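Local coordinates for protein endoglucanase A (Clostridium acetobutylicum, PDB 3IK2) that probably hydrolyses internal beta-1,4-glucosidic bonds of cellulose and related beta-glucans, as a glycoside hydrolase family 44 endoglucanase, at residues V3-D8 and V417-S422. Residues are numbered along the deposited sequence; the frame is centred on the assembly and turned at random.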
# COMPACT_ATOMS: atom_id res chain seq x y z
N VAL A 3 10.97 27.26 12.96
CA VAL A 3 9.75 26.80 12.35
C VAL A 3 8.71 26.73 13.47
O VAL A 3 8.99 26.17 14.54
CB VAL A 3 9.99 25.40 11.66
CG1 VAL A 3 8.67 24.73 11.25
CG2 VAL A 3 10.97 25.54 10.47
N ASN A 4 7.53 27.30 13.25
CA ASN A 4 6.43 27.19 14.22
C ASN A 4 5.56 25.99 13.91
O ASN A 4 5.28 25.71 12.75
CB ASN A 4 5.57 28.47 14.24
CG ASN A 4 6.40 29.72 14.55
OD1 ASN A 4 7.23 29.72 15.46
ND2 ASN A 4 6.16 30.81 13.78
N VAL A 5 5.14 25.28 14.95
CA VAL A 5 4.21 24.17 14.80
C VAL A 5 3.05 24.38 15.74
O VAL A 5 3.20 24.34 16.97
CB VAL A 5 4.86 22.83 15.14
CG1 VAL A 5 3.85 21.62 14.94
CG2 VAL A 5 6.17 22.67 14.34
N ASN A 6 1.88 24.57 15.14
CA ASN A 6 0.63 24.80 15.84
C ASN A 6 -0.25 23.55 15.83
O ASN A 6 -0.78 23.13 14.78
CB ASN A 6 -0.10 25.99 15.20
CG ASN A 6 0.69 27.30 15.34
OD1 ASN A 6 1.39 27.52 16.32
ND2 ASN A 6 0.55 28.17 14.35
N ILE A 7 -0.38 22.95 17.02
CA ILE A 7 -1.22 21.76 17.20
C ILE A 7 -2.54 22.14 17.90
O ILE A 7 -2.55 22.90 18.86
CB ILE A 7 -0.42 20.62 17.95
CG1 ILE A 7 0.83 20.23 17.15
CG2 ILE A 7 -1.28 19.38 18.19
CD1 ILE A 7 1.92 19.54 17.96
N ASP A 8 -3.64 21.61 17.39
CA ASP A 8 -4.92 21.72 18.09
C ASP A 8 -5.55 20.34 18.21
O ASP A 8 -6.03 19.81 17.23
CB ASP A 8 -5.86 22.67 17.33
CG ASP A 8 -7.18 22.92 18.07
OD1 ASP A 8 -7.88 23.89 17.70
OD2 ASP A 8 -7.52 22.16 19.02
N VAL A 417 -4.60 14.78 14.46
CA VAL A 417 -5.14 16.08 14.83
C VAL A 417 -4.37 17.17 14.11
O VAL A 417 -3.28 16.93 13.59
CB VAL A 417 -5.16 16.33 16.39
CG1 VAL A 417 -5.97 15.20 17.14
CG2 VAL A 417 -3.76 16.46 16.96
N LYS A 418 -4.97 18.36 14.06
CA LYS A 418 -4.35 19.54 13.49
C LYS A 418 -2.91 19.75 13.95
O LYS A 418 -2.65 19.87 15.13
CB LYS A 418 -5.18 20.78 13.84
CG LYS A 418 -4.52 22.07 13.39
CD LYS A 418 -5.48 23.23 13.59
CE LYS A 418 -4.74 24.57 13.56
NZ LYS A 418 -5.72 25.71 13.66
N CYS A 419 -2.00 19.80 12.99
CA CYS A 419 -0.59 19.95 13.25
C CYS A 419 0.00 20.65 12.05
O CYS A 419 0.43 20.01 11.09
CB CYS A 419 0.07 18.59 13.46
SG CYS A 419 1.74 18.71 14.13
N ASP A 420 -0.00 21.99 12.12
CA ASP A 420 0.43 22.82 10.99
C ASP A 420 1.81 23.37 11.24
O ASP A 420 2.04 24.08 12.22
CB ASP A 420 -0.53 24.00 10.75
CG ASP A 420 -1.94 23.54 10.39
OD1 ASP A 420 -2.09 22.50 9.71
OD2 ASP A 420 -2.91 24.24 10.76
N THR A 421 2.72 23.04 10.32
CA THR A 421 4.05 23.59 10.33
C THR A 421 4.08 24.84 9.44
O THR A 421 3.36 24.91 8.44
CB THR A 421 5.10 22.54 9.89
OG1 THR A 421 6.41 23.04 10.09
CG2 THR A 421 4.93 22.13 8.44
N SER A 422 4.91 25.81 9.81
CA SER A 422 5.09 27.02 9.01
C SER A 422 6.08 26.80 7.86
O SER A 422 6.25 27.68 7.01
CB SER A 422 5.57 28.18 9.89
OG SER A 422 6.85 27.90 10.43
O HOH W 1 -7.31 24.91 15.55
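Cys419 lays its sulfur against two aliphatic side chains of the partner strand: SG lies 3.5 Å from CG1 of Ile7, its direct cross-strand neighbour, and 3.7 Å from CG1 of Val5. With chi1 at -168° the sulfur lies on the carbonyl side of its residue, toward Thr421, the residue paired with Val5, and so touches Val5 as well as Ile7. Val417 adds a further apolar contact, its CG2 meeting CG2 of Ile7. Residues 3-8 and 417-421 run antiparallel at 170°, and the register follows from the backbone: Asn6 and Asp420 form a hydrogen-bonded pair, with Asn6 N to Asp420 O and Asp420 N to Asn6 O both 3.0 Å. The second bond is nearly straight at 172°. Where 417-422 leaves the strand, pairing becomes mixed: Ser422 N donates to Asn4 O, while Asn4 N donates to Ser422 OG (3.0 Å), a hydroxyl taking the place of a backbone carbonyl. The rotation of the Ser422 side chain turns OG back toward Asn4 N. On the face of Asn6 and Asp420, the extended chain of Lys418 passes beside Asp8, Lys418 CD lying 3.8 Å from Asp8 CB. Their charged ends do not touch, Asp8 OD1 and Lys418 NZ being 4.9 Å apart; a water modelled between them may bridge the two, though its unusually short distance to Asp8 OD1 makes this doubtful, while Asp8 OD2 accepts from Asn10 N. Together these contacts join the N-terminal strand to one some 400 residues later, inside the beta domain that accompanies the TIM-like barrel. Strand 2-15 is flanked by 415-421 and 454-461, and 415-421 has 427-433 along its other edge. Across the apolar face, Ile7 reaches Met441 and Ile443 of strand 440-447.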